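Local structure of HD domain-containing protein (Aquifex aeolicus, 2HEK) at residues Arg162-Tyr165 with Leu166-Ala170; Tyr182-Leu185 with Ile186-Leu189; Gly202-Ala205 with Leu206-Phe209; Phe215-Val218 with Gln219-His223; Glu338-Pro341 with Leu342-Ser345. The protein is of unknown cellular function but binds zinc and GDP at widely separated sites, and may have the dGTPase activity assigned to its HD-domain family. One frame throughout, in Å; residues are numbered along the deposited sequence.

Interaction 1: residues Arg162-Tyr165 with Leu166-Ala170; sequences RMDY and LRRDA
The guanidinium of Arg-168 presents its NE/NH2 edge to the carboxylate of Asp-164, one turn earlier on the same helix, and the two planes are only 25° apart. NE of Arg-168 lies 3.0 Å from OD1 of Asp-164 in an almost straight bond (176°). NH2 of Arg-168 takes the syn lone pair of Asp-164 OD2 at 2.8 Å, so each oxygen has its own nitrogen. The Tyr-165 ring carries CA of Arg-162 over one face, 3.7 Å above the plane and toward the rim, while CE1 of Tyr-165 passes 4.0 Å from CD2 of Leu-166. With CG of Tyr-165 between its backbone N and carbonyl carbon (chi1 72°), the ring is swung back along the helix to lie there. The buried Asp-164 carboxylate also binds Tyr-10 OH through OD2 and ND1 of the zinc ligand His-54 through OD1, which makes it a second-shell residue that probably helps orient His-54. The two-nitrogen grip of Arg-168, which also pairs with Asp-7, fixes the rotation of the Asp-164 carboxylate. Helix 160-173 packs Asp-164 and Arg-168 on helix 51-69, Met-163 on helix 183-187, and Tyr-165 and Leu-166 on helix 203-221.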
loop_
_atom_site.group_PDB
_atom_site.type_symbol
_atom_site.label_atom_id
_atom_site.label_comp_id
_atom_site.label_asym_id
_atom_site.label_seq_id
_atom_site.Cartn_x
_atom_site.Cartn_y
_atom_site.Cartn_z
ATOM N N ARG A 162 17.165 -14.354 0.723
ATOM C CA ARG A 162 16.888 -13.345 1.727
ATOM C C ARG A 162 15.879 -12.320 1.271
ATOM O O ARG A 162 15.018 -11.955 2.045
ATOM C CB ARG A 162 18.140 -12.563 2.092
ATOM C CG ARG A 162 19.017 -13.255 3.066
ATOM C CD ARG A 162 20.156 -12.331 3.533
ATOM N NE ARG A 162 20.896 -12.960 4.628
ATOM C CZ ARG A 162 22.015 -13.658 4.487
ATOM N NH1 ARG A 162 22.559 -13.815 3.282
ATOM N NH2 ARG A 162 22.605 -14.193 5.560
ATOM N N MET A 163 15.994 -11.835 0.045
ATOM C CA MET A 163 15.063 -10.858 -0.435
ATOM C C MET A 163 13.640 -11.414 -0.352
ATOM O O MET A 163 12.713 -10.692 0.037
ATOM C CB MET A 163 15.412 -10.457 -1.862
ATOM C CG MET A 163 16.486 -9.382 -1.972
ATOM S SD MET A 163 16.410 -8.500 -3.549
ATOM C CE MET A 163 18.077 -7.859 -3.641
ATOM N N ASP A 164 13.467 -12.679 -0.681
ATOM C CA ASP A 164 12.110 -13.195 -0.609
ATOM C C ASP A 164 11.676 -13.417 0.822
ATOM O O ASP A 164 10.576 -13.006 1.203
ATOM C CB ASP A 164 11.875 -14.497 -1.374
ATOM C CG ASP A 164 10.405 -14.907 -1.307
ATOM O OD1 ASP A 164 10.066 -15.794 -0.489
ATOM O OD2 ASP A 164 9.608 -14.357 -2.078
ATOM N N TYR A 165 12.486 -14.095 1.667
ATOM C CA TYR A 165 11.932 -14.380 2.986
ATOM C C TYR A 165 11.756 -13.135 3.848
ATOM O O TYR A 165 10.812 -13.084 4.634
ATOM C CB TYR A 165 12.655 -15.541 3.694
ATOM C CG TYR A 165 14.049 -15.353 4.241
ATOM C CD1 TYR A 165 14.333 -14.365 5.166
ATOM C CD2 TYR A 165 15.080 -16.181 3.788
ATOM C CE1 TYR A 165 15.640 -14.216 5.642
ATOM C CE2 TYR A 165 16.397 -16.035 4.249
ATOM C CZ TYR A 165 16.672 -15.044 5.181
ATOM O OH TYR A 165 17.954 -14.883 5.653
ATOM N N LEU A 166 12.625 -12.128 3.721
ATOM C CA LEU A 166 12.446 -10.931 4.551
ATOM C C LEU A 166 11.109 -10.292 4.238
ATOM O O LEU A 166 10.344 -9.964 5.144
ATOM C CB LEU A 166 13.571 -9.899 4.364
ATOM C CG LEU A 166 14.938 -10.297 4.948
ATOM C CD1 LEU A 166 15.976 -9.246 4.465
ATOM C CD2 LEU A 166 14.874 -10.394 6.513
ATOM N N ARG A 167 10.829 -10.119 2.947
ATOM C CA ARG A 167 9.531 -9.550 2.485
ATOM C C ARG A 167 8.329 -10.437 2.820
ATOM O O ARG A 167 7.267 -9.955 3.261
ATOM C CB ARG A 167 9.591 -9.214 0.972
ATOM C CG ARG A 167 8.271 -8.640 0.319
ATOM C CD ARG A 167 8.386 -8.122 -1.265
ATOM N NE ARG A 167 7.180 -7.366 -1.558
ATOM C CZ ARG A 167 7.055 -6.600 -2.616
ATOM N NH1 ARG A 167 8.075 -6.484 -3.469
ATOM N NH2 ARG A 167 5.936 -5.934 -2.809
ATOM N N ARG A 168 8.438 -11.740 2.590
ATOM C CA ARG A 168 7.316 -12.624 2.850
ATOM C C ARG A 168 7.035 -12.737 4.377
ATOM O O ARG A 168 5.865 -12.728 4.815
ATOM C CB ARG A 168 7.596 -14.019 2.219
ATOM C CG ARG A 168 6.399 -15.028 2.256
ATOM C CD ARG A 168 6.693 -16.352 1.428
ATOM N NE ARG A 168 7.160 -15.949 0.095
ATOM C CZ ARG A 168 6.363 -15.651 -0.923
ATOM N NH1 ARG A 168 5.037 -15.790 -0.821
ATOM N NH2 ARG A 168 6.900 -15.210 -2.039
ATOM N N ASP A 169 8.104 -12.861 5.179
ATOM C CA ASP A 169 7.976 -12.926 6.635
ATOM C C ASP A 169 7.291 -11.658 7.135
ATOM O O ASP A 169 6.389 -11.751 7.953
ATOM C CB ASP A 169 9.339 -13.130 7.322
ATOM C CG ASP A 169 9.973 -14.505 7.006
ATOM O OD1 ASP A 169 9.312 -15.371 6.408
ATOM O OD2 ASP A 169 11.151 -14.716 7.352
ATOM N N ALA A 170 7.663 -10.493 6.592
ATOM C CA ALA A 170 7.069 -9.209 7.028
ATOM C C ALA A 170 5.599 -9.185 6.636
ATOM O O ALA A 170 4.768 -8.763 7.400
ATOM C CB ALA A 170 7.770 -8.047 6.381
#

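Interaction 2: residues Tyr182-Leu185 with Ile186-Leu189; sequences YDRL and ISTL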
loop_
_atom_site.group_PDB
_atom_site.type_symbol
_atom_site.label_atom_id
_atom_site.label_comp_id
_atom_site.label_asym_id
_atom_site.label_seq_id
_atom_site.Cartn_x
_atom_site.Cartn_y
_atom_site.Cartn_z
ATOM N N TYR A 182 12.063 -4.613 -2.819
ATOM C CA TYR A 182 13.444 -4.489 -3.272
ATOM C C TYR A 182 13.602 -4.359 -4.811
ATOM O O TYR A 182 14.646 -4.594 -5.338
ATOM C CB TYR A 182 14.318 -5.592 -2.645
ATOM C CG TYR A 182 14.151 -5.823 -1.117
ATOM C CD1 TYR A 182 13.868 -7.102 -0.629
ATOM C CD2 TYR A 182 14.228 -4.771 -0.187
ATOM C CE1 TYR A 182 13.681 -7.343 0.735
ATOM C CE2 TYR A 182 14.032 -5.009 1.196
ATOM C CZ TYR A 182 13.770 -6.309 1.632
ATOM O OH TYR A 182 13.608 -6.623 2.975
ATOM N N ASP A 183 12.564 -3.920 -5.514
ATOM C CA ASP A 183 12.626 -3.663 -6.953
ATOM C C ASP A 183 13.715 -2.640 -7.285
ATOM O O ASP A 183 14.539 -2.849 -8.180
ATOM C CB ASP A 183 11.276 -3.126 -7.396
ATOM C CG ASP A 183 11.075 -3.219 -8.869
ATOM O OD1 ASP A 183 11.551 -2.293 -9.601
ATOM O OD2 ASP A 183 10.407 -4.206 -9.287
ATOM N N ARG A 184 13.723 -1.537 -6.550
ATOM C CA ARG A 184 14.769 -0.530 -6.655
ATOM C C ARG A 184 16.155 -1.099 -6.372
ATOM O O ARG A 184 17.074 -0.882 -7.161
ATOM C CB ARG A 184 14.466 0.697 -5.755
ATOM C CG ARG A 184 15.559 1.801 -5.797
ATOM C CD ARG A 184 15.809 2.340 -7.232
ATOM N NE ARG A 184 16.661 3.516 -7.168
ATOM C CZ ARG A 184 17.064 4.229 -8.218
ATOM N NH1 ARG A 184 16.654 3.913 -9.444
ATOM N NH2 ARG A 184 17.852 5.286 -8.025
ATOM N N LEU A 185 16.311 -1.848 -5.281
ATOM C CA LEU A 185 17.619 -2.418 -4.952
ATOM C C LEU A 185 18.085 -3.311 -6.089
ATOM O O LEU A 185 19.215 -3.159 -6.581
ATOM C CB LEU A 185 17.577 -3.230 -3.638
ATOM C CG LEU A 185 18.912 -3.830 -3.196
ATOM C CD1 LEU A 185 20.118 -2.800 -3.100
ATOM C CD2 LEU A 185 18.756 -4.613 -1.892
ATOM N N ILE A 186 17.226 -4.227 -6.519
ATOM C CA ILE A 186 17.565 -5.110 -7.659
ATOM C C ILE A 186 18.036 -4.280 -8.874
ATOM O O ILE A 186 19.051 -4.611 -9.483
ATOM C CB ILE A 186 16.385 -6.016 -8.033
ATOM C CG1 ILE A 186 16.211 -7.093 -6.946
ATOM C CG2 ILE A 186 16.559 -6.658 -9.444
ATOM C CD1 ILE A 186 14.947 -7.905 -7.040
ATOM N N SER A 187 17.345 -3.191 -9.200
ATOM C CA SER A 187 17.706 -2.420 -10.409
ATOM C C SER A 187 19.088 -1.756 -10.339
ATOM O O SER A 187 19.698 -1.461 -11.380
ATOM C CB SER A 187 16.631 -1.370 -10.757
ATOM O OG SER A 187 16.753 -0.257 -9.892
ATOM N N THR A 188 19.578 -1.511 -9.129
ATOM C CA THR A 188 20.881 -0.871 -8.940
ATOM C C THR A 188 22.036 -1.856 -8.744
ATOM O O THR A 188 23.164 -1.427 -8.477
ATOM C CB THR A 188 20.882 0.131 -7.753
ATOM O OG1 THR A 188 20.674 -0.570 -6.506
ATOM C CG2 THR A 188 19.819 1.146 -7.959
ATOM N N LEU A 189 21.782 -3.157 -8.885
ATOM C CA LEU A 189 22.842 -4.140 -8.666
ATOM C C LEU A 189 23.680 -4.151 -9.928
ATOM O O LEU A 189 23.160 -3.880 -11.002
ATOM C CB LEU A 189 22.300 -5.560 -8.398
ATOM C CG LEU A 189 21.455 -5.735 -7.116
ATOM C CD1 LEU A 189 20.969 -7.189 -6.924
ATOM C CD2 LEU A 189 22.217 -5.192 -5.875
HETATM O O HOH W 1 14.718 1.850 -10.380
#
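Ser-187 and Thr-188 both turn their hydroxyls back onto carbonyls of the preceding turn. Among these hydrogen bonds, OG of Ser-187 gives to O of Arg-184 at 2.8 Å; lying between the backbone N and the carbonyl carbon (chi1 77°), it folds back over the preceding turn to that carbonyl. OG1 of Thr-188 does likewise to O of Leu-185 at 3.0 Å. The amide N of Thr-188 is shared, 3.2 Å from O of Arg-184 and 3.1 Å from O of Leu-185. It stands well above the Leu-185 carbonyl plane, on the same face as OG1. One water mediates, accepting from NH1 of Arg-184 in the guanidinium plane and donating to OG of Ser-187. In van der Waals contact, CG2 of Thr-188 lies over the rim of one guanidinium face of Arg-184, 4.0 Å from NE of Arg-184; the apolar pair is CD1 of Leu-185 with CD2 of Leu-189, at 4.2 Å. Beyond the turn, Arg-184 makes a salt bridge to Glu-4 and a cation-pi contact with Phe-12, both of the third subunit. Two hydroxyls and one split amide thus serve the carbonyls of Arg-184 and Leu-185 as helix 183-187 gives way to strand 189-192, and the water probably helps place an arginine that pairs across the subunit interface.

Interaction 3: residues Gly202-Ala205 with Leu206-Phe209; sequences GLRA and LENF
Arg-204 and Glu-207 lie side by side, three residues apart on the first turn of helix 203-221, and point the same way. NE of Arg-204 gives to OE1 of Glu-207 at 2.9 Å. The bond lies in the guanidinium plane but meets the oxygen from well above the carboxylate plane, by 47°, and the two flat groups are turned 42° against each other. The second bond of the salt bridge, NH2 of Arg-204 to OE2 of Glu-207, is weak at 3.3 Å. Arginine gets there by folding: its chain bends at chi2 (-77°) and again at chi3, while the glutamate runs extended beyond CG.

Around this pair, CD1 of Leu-203 touches CD2 of Leu-206 at 4.3 Å. A water donates to O of Ala-205 at 2.7 Å and accepts from ND2 of Asn-208 at 3.0 Å, joining that side chain to a carbonyl which already takes N of Phe-209. Backbone bonds run regularly from the N-cap residue, Gly-202, onward.

Further out, Ser-340 binds OE2 of Glu-207. Val-218 of the fourth subunit packs on Arg-204, and O of Phe-179 holds ND2 of Asn-208. Leu-206 and Glu-207 rest on helix 341-345. The buried carboxylate is thus balanced by Arg-204 and also hydrogen-bonded by Ser-340, with a weak bond from Tyr-214 of the fourth subunit, which probably favours its ionised form; one acidic group joins helix 203-221 to the start of helix 341-345 and touches the fourth subunit weakly.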
loop_
_atom_site.group_PDB
_atom_site.type_symbol
_atom_site.label_atom_id
_atom_site.label_comp_id
_atom_site.label_asym_id
_atom_site.label_seq_id
_atom_site.Cartn_x
_atom_site.Cartn_y
_atom_site.Cartn_z
ATOM N N GLY A 202 22.215 3.206 -5.795
ATOM C CA GLY A 202 21.431 2.346 -4.935
ATOM C C GLY A 202 21.847 2.355 -3.482
ATOM O O GLY A 202 21.437 1.459 -2.723
ATOM N N LEU A 203 22.656 3.341 -3.075
ATOM C CA LEU A 203 23.114 3.401 -1.672
ATOM C C LEU A 203 21.979 3.479 -0.650
ATOM O O LEU A 203 22.024 2.794 0.385
ATOM C CB LEU A 203 24.074 4.550 -1.441
ATOM C CG LEU A 203 24.977 4.403 -0.204
ATOM C CD1 LEU A 203 25.610 3.006 -0.057
ATOM C CD2 LEU A 203 26.096 5.466 -0.255
ATOM N N ARG A 204 20.983 4.313 -0.939
ATOM C CA ARG A 204 19.786 4.432 -0.103
ATOM C C ARG A 204 18.981 3.134 -0.064
ATOM O O ARG A 204 18.547 2.705 1.003
ATOM C CB ARG A 204 18.883 5.551 -0.615
ATOM C CG ARG A 204 19.563 6.920 -0.751
ATOM C CD ARG A 204 19.746 7.602 0.575
ATOM N NE ARG A 204 21.006 7.298 1.235
ATOM C CZ ARG A 204 22.144 7.938 0.978
ATOM N NH1 ARG A 204 22.169 8.896 0.053
ATOM N NH2 ARG A 204 23.259 7.618 1.633
ATOM N N ALA A 205 18.763 2.517 -1.227
ATOM C CA ALA A 205 18.078 1.218 -1.272
ATOM C C ALA A 205 18.825 0.175 -0.450
ATOM O O ALA A 205 18.198 -0.685 0.170
ATOM C CB ALA A 205 17.890 0.731 -2.715
ATOM N N LEU A 206 20.158 0.210 -0.453
ATOM C CA LEU A 206 20.935 -0.748 0.380
ATOM C C LEU A 206 20.758 -0.473 1.880
ATOM O O LEU A 206 20.553 -1.390 2.667
ATOM C CB LEU A 206 22.438 -0.700 0.020
ATOM C CG LEU A 206 23.399 -1.535 0.883
ATOM C CD1 LEU A 206 23.099 -3.044 0.818
ATOM C CD2 LEU A 206 24.885 -1.226 0.542
ATOM N N GLU A 207 20.867 0.804 2.273
ATOM C CA GLU A 207 20.549 1.231 3.634
ATOM C C GLU A 207 19.157 0.725 4.033
ATOM O O GLU A 207 18.990 0.179 5.117
ATOM C CB GLU A 207 20.613 2.785 3.721
ATOM C CG GLU A 207 22.082 3.290 3.689
ATOM C CD GLU A 207 22.237 4.806 3.713
ATOM O OE1 GLU A 207 21.239 5.521 3.482
ATOM O OE2 GLU A 207 23.383 5.260 3.953
ATOM N N ASN A 208 18.151 0.932 3.186
ATOM C CA ASN A 208 16.802 0.509 3.529
ATOM C C ASN A 208 16.741 -1.018 3.733
ATOM O O ASN A 208 16.098 -1.521 4.655
ATOM C CB ASN A 208 15.805 0.903 2.425
ATOM C CG ASN A 208 14.428 0.348 2.694
ATOM O OD1 ASN A 208 13.831 0.679 3.687
ATOM N ND2 ASN A 208 13.959 -0.560 1.854
ATOM N N PHE A 209 17.397 -1.750 2.850
ATOM C CA PHE A 209 17.433 -3.219 2.944
ATOM C C PHE A 209 18.022 -3.687 4.277
ATOM O O PHE A 209 17.432 -4.527 4.962
ATOM C CB PHE A 209 18.214 -3.780 1.738
ATOM C CG PHE A 209 18.429 -5.252 1.810
ATOM C CD1 PHE A 209 17.387 -6.127 1.527
ATOM C CD2 PHE A 209 19.653 -5.767 2.242
ATOM C CE1 PHE A 209 17.570 -7.535 1.629
ATOM C CE2 PHE A 209 19.858 -7.176 2.345
ATOM C CZ PHE A 209 18.797 -8.056 2.030
HETATM O O HOH W 2 15.684 -1.524 -0.417
#

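Interaction 4: residues Phe215-Val218 with Gln219-His223; sequences FMYV and QVYFH
Tyr-217 starts, at CB, 4.2 Å from CD1 of Phe-222, and its ring then runs out between two aromatic partners. CG of Tyr-217 is 3.8 Å from CD1 of Tyr-221. One step on, CD2 of Tyr-217 stands over the face of Phe-222, toward the rim, 3.4 Å from CZ of Phe-222; this is a T-shaped contact with the planes at 63°. CZ of Tyr-217 is again close to CD1 of Tyr-221, at 3.6 Å, because that atom stands over the centre of the Tyr-217 ring. Here Tyr-221 supplies the edge and Tyr-217 the face, with the planes at 79°. Tyr-221 comes across the Tyr-217 face, its CG anti to the carbonyl carbon (chi1 -49°), a torsion that also brings CE1 of Tyr-221 to 3.6 Å from CB of Met-216. The backbone beneath widens into a pi-type turn: O of Met-216 takes N of Val-220 and N of Tyr-221, and N of Phe-222 reaches O of Tyr-217 at 2.9 Å. Strands 311-318 and 349-356 back Tyr-217 and Phe-222. Ring hydrogens on ring faces thus bind this aromatic cluster at the end of helix 203-221 without polar bonds, while Tyr-221 keeps its hydroxyl for Asp-169 and His-223 caps N of Val-225 beside a GDP pocket.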
loop_
_atom_site.group_PDB
_atom_site.type_symbol
_atom_site.label_atom_id
_atom_site.label_comp_id
_atom_site.label_asym_id
_atom_site.label_seq_id
_atom_site.Cartn_x
_atom_site.Cartn_y
_atom_site.Cartn_z
ATOM N N PHE A 215 14.918 -4.784 11.490
ATOM C CA PHE A 215 13.560 -4.900 12.052
ATOM C C PHE A 215 13.038 -6.331 12.129
ATOM O O PHE A 215 12.440 -6.723 13.133
ATOM C CB PHE A 215 12.579 -4.020 11.301
ATOM C CG PHE A 215 12.667 -2.568 11.696
ATOM C CD1 PHE A 215 12.960 -1.588 10.754
ATOM C CD2 PHE A 215 12.417 -2.186 13.020
ATOM C CE1 PHE A 215 12.999 -0.202 11.128
ATOM C CE2 PHE A 215 12.473 -0.836 13.410
ATOM C CZ PHE A 215 12.779 0.159 12.437
ATOM N N MET A 216 13.248 -7.122 11.081
ATOM C CA MET A 216 12.778 -8.508 11.135
ATOM C C MET A 216 13.440 -9.282 12.275
ATOM O O MET A 216 12.777 -10.085 12.935
ATOM C CB MET A 216 12.969 -9.226 9.800
ATOM C CG MET A 216 12.058 -8.667 8.683
ATOM S SD MET A 216 10.272 -8.678 9.165
ATOM C CE MET A 216 9.978 -10.404 9.454
ATOM N N TYR A 217 14.735 -9.058 12.498
ATOM C CA TYR A 217 15.439 -9.720 13.615
ATOM C C TYR A 217 14.924 -9.310 14.975
ATOM O O TYR A 217 14.613 -10.172 15.810
ATOM C CB TYR A 217 16.977 -9.539 13.526
ATOM C CG TYR A 217 17.537 -10.595 12.644
ATOM C CD1 TYR A 217 17.600 -10.403 11.265
ATOM C CD2 TYR A 217 17.878 -11.841 13.160
ATOM C CE1 TYR A 217 18.026 -11.415 10.424
ATOM C CE2 TYR A 217 18.323 -12.866 12.331
ATOM C CZ TYR A 217 18.397 -12.638 10.964
ATOM O OH TYR A 217 18.844 -13.635 10.116
ATOM N N VAL A 218 14.799 -8.000 15.207
ATOM C CA VAL A 218 14.369 -7.565 16.538
ATOM C C VAL A 218 12.897 -7.874 16.802
ATOM O O VAL A 218 12.525 -8.244 17.929
ATOM C CB VAL A 218 14.714 -6.090 16.868
ATOM C CG1 VAL A 218 16.225 -5.936 16.899
ATOM C CG2 VAL A 218 14.052 -5.097 15.902
ATOM N N GLN A 219 12.069 -7.756 15.770
ATOM C CA GLN A 219 10.622 -7.900 15.993
ATOM C C GLN A 219 10.200 -9.375 15.988
ATOM O O GLN A 219 9.340 -9.786 16.791
ATOM C CB GLN A 219 9.822 -7.040 14.984
ATOM C CG GLN A 219 8.280 -7.170 15.019
ATOM C CD GLN A 219 7.618 -6.278 16.096
ATOM O OE1 GLN A 219 8.296 -5.755 16.988
ATOM N NE2 GLN A 219 6.287 -6.112 16.007
ATOM N N VAL A 220 10.782 -10.171 15.082
ATOM C CA VAL A 220 10.285 -11.546 14.857
ATOM C C VAL A 220 11.296 -12.656 15.215
ATOM O O VAL A 220 11.029 -13.475 16.111
ATOM C CB VAL A 220 9.780 -11.771 13.382
ATOM C CG1 VAL A 220 9.317 -13.216 13.215
ATOM C CG2 VAL A 220 8.646 -10.783 13.006
ATOM N N TYR A 221 12.442 -12.696 14.534
ATOM C CA TYR A 221 13.334 -13.866 14.663
ATOM C C TYR A 221 13.902 -13.964 16.096
ATOM O O TYR A 221 14.150 -15.065 16.613
ATOM C CB TYR A 221 14.472 -13.862 13.594
ATOM C CG TYR A 221 14.008 -13.612 12.138
ATOM C CD1 TYR A 221 14.766 -12.814 11.277
ATOM C CD2 TYR A 221 12.806 -14.178 11.636
ATOM C CE1 TYR A 221 14.362 -12.580 9.944
ATOM C CE2 TYR A 221 12.383 -13.921 10.310
ATOM C CZ TYR A 221 13.182 -13.142 9.474
ATOM O OH TYR A 221 12.777 -12.877 8.156
ATOM N N PHE A 222 14.091 -12.824 16.746
ATOM C CA PHE A 222 14.650 -12.835 18.118
ATOM C C PHE A 222 13.597 -12.532 19.164
ATOM O O PHE A 222 13.934 -12.199 20.301
ATOM C CB PHE A 222 15.834 -11.863 18.245
ATOM C CG PHE A 222 17.030 -12.275 17.456
ATOM C CD1 PHE A 222 18.023 -11.331 17.142
ATOM C CD2 PHE A 222 17.166 -13.590 16.980
ATOM C CE1 PHE A 222 19.173 -11.705 16.394
ATOM C CE2 PHE A 222 18.305 -13.987 16.228
ATOM C CZ PHE A 222 19.321 -13.027 15.944
ATOM N N HIS A 223 12.317 -12.640 18.792
ATOM C CA HIS A 223 11.238 -12.377 19.731
ATOM C C HIS A 223 11.438 -13.380 20.896
ATOM O O HIS A 223 11.698 -14.551 20.673
ATOM C CB HIS A 223 9.874 -12.598 19.045
ATOM C CG HIS A 223 8.704 -12.204 19.876
ATOM N ND1 HIS A 223 8.259 -12.966 20.935
ATOM C CD2 HIS A 223 7.864 -11.136 19.794
ATOM C CE1 HIS A 223 7.199 -12.390 21.471
ATOM N NE2 HIS A 223 6.918 -11.296 20.779
#

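Interaction 5: residues Glu338-Pro341 with Leu342-Ser345; sequences ELSP and LIAS
Ser-340 points its side chain toward the turn that follows, while Ile-343 lays its own back along the serine. OG of Ser-340, anti to its backbone N (chi1 167°), accepts from N of Ile-343 at 3.0 Å in a nearly straight bond (171°). CG1 of Ile-343 comes alongside the same hydroxyl, 3.3 Å from OG of Ser-340. CD1 of Ile-343 continues to 3.8 Å from CB of Ser-340, so the branch packs beside the hydroxyl. This is an N-cap: Ser-340 closes the start of the short helix 341-345, with Pro-341 as the first helical residue, where a proline's missing amide hydrogen costs no helical hydrogen bond. The main chain completes the turn, N of Ala-344 reaching O of Ser-340 at 3.0 Å, and CB of Ala-344 sits 3.2 Å from O of Pro-341. Further on, OG of Ser-345 folds back to a lone pair of Leu-342 O at 2.6 Å, beside the backbone N of Ser-345 on the same acceptor. OG of Ser-340 has a second partner in Glu-207 of helix 203-221, whose Leu-206 and Leu-210 also meet Ile-343. Tyr-214 of the fourth subunit packs on Leu-342, and O of Ser-345 is hydrogen-bonded with OG of Ser-345 of that subunit.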
loop_
_atom_site.group_PDB
_atom_site.type_symbol
_atom_site.label_atom_id
_atom_site.label_comp_id
_atom_site.label_asym_id
_atom_site.label_seq_id
_atom_site.Cartn_x
_atom_site.Cartn_y
_atom_site.Cartn_z
ATOM N N GLU A 338 32.602 2.414 3.635
ATOM C CA GLU A 338 33.481 3.498 3.124
ATOM C C GLU A 338 32.666 4.656 2.531
ATOM O O GLU A 338 33.100 5.811 2.574
ATOM C CB GLU A 338 34.523 2.983 2.113
ATOM C CG GLU A 338 35.518 1.987 2.701
ATOM C CD GLU A 338 36.574 1.465 1.707
ATOM O OE1 GLU A 338 37.728 1.305 2.151
ATOM O OE2 GLU A 338 36.277 1.208 0.512
ATOM N N LEU A 339 31.476 4.352 2.000
ATOM C CA LEU A 339 30.621 5.375 1.371
ATOM C C LEU A 339 29.386 5.798 2.183
ATOM O O LEU A 339 28.820 6.841 1.911
ATOM C CB LEU A 339 30.194 4.962 -0.051
ATOM C CG LEU A 339 31.300 4.603 -1.058
ATOM C CD1 LEU A 339 30.711 4.431 -2.443
ATOM C CD2 LEU A 339 32.420 5.649 -1.068
ATOM N N SER A 340 28.951 4.983 3.142
ATOM C CA SER A 340 27.752 5.313 3.964
ATOM C C SER A 340 28.165 5.386 5.429
ATOM O O SER A 340 28.425 4.338 6.063
ATOM C CB SER A 340 26.617 4.271 3.755
ATOM O OG SER A 340 25.541 4.358 4.719
ATOM N N PRO A 341 28.243 6.618 5.987
ATOM C CA PRO A 341 28.528 6.688 7.426
ATOM C C PRO A 341 27.479 5.882 8.233
ATOM O O PRO A 341 27.822 5.249 9.247
ATOM C CB PRO A 341 28.430 8.192 7.738
ATOM C CG PRO A 341 28.700 8.879 6.409
ATOM C CD PRO A 341 28.065 7.957 5.386
ATOM N N LEU A 342 26.227 5.867 7.769
ATOM C CA LEU A 342 25.181 5.187 8.555
ATOM C C LEU A 342 25.453 3.659 8.624
ATOM O O LEU A 342 25.484 3.045 9.702
ATOM C CB LEU A 342 23.799 5.482 7.982
ATOM C CG LEU A 342 22.720 4.540 8.543
ATOM C CD1 LEU A 342 22.435 4.935 9.948
ATOM C CD2 LEU A 342 21.457 4.508 7.720
ATOM N N ILE A 343 25.671 3.053 7.472
ATOM C CA ILE A 343 26.028 1.642 7.426
ATOM C C ILE A 343 27.284 1.369 8.285
ATOM O O ILE A 343 27.344 0.361 9.032
ATOM C CB ILE A 343 26.227 1.193 5.976
ATOM C CG1 ILE A 343 24.874 1.217 5.230
ATOM C CG2 ILE A 343 26.853 -0.160 5.921
ATOM C CD1 ILE A 343 24.961 0.813 3.765
ATOM N N ALA A 344 28.272 2.274 8.175
ATOM C CA ALA A 344 29.507 2.213 8.963
ATOM C C ALA A 344 29.209 2.134 10.451
ATOM O O ALA A 344 30.017 1.591 11.221
ATOM C CB ALA A 344 30.389 3.453 8.688
ATOM N N SER A 345 28.068 2.697 10.844
ATOM C CA SER A 345 27.717 2.856 12.247
ATOM C C SER A 345 26.700 1.843 12.834
ATOM O O SER A 345 26.481 1.833 14.064
ATOM C CB SER A 345 27.120 4.237 12.425
ATOM O OG SER A 345 25.744 4.184 12.064
#

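Overall arrangement
All five contacts are local turns, so none closes a long loop, and they follow one another in series without nesting or crossing. Interaction 1 lies in helix 160-173 of the HD domain, its Met-163 packing on Leu-185 and Ile-186 of interaction 2. From there the chain passes through strands 189-192 and 195-199 into helix 203-221, with interaction 3 at its start and interaction 4 running off its end, centres about 20 Å apart. Interaction 3 packs on interactions 1 and 2, while interaction 4 meets interaction 1. Interaction 5, much later in the chain, rejoins interaction 3; interactions 3, 4 and 5 all reach the fourth subunit.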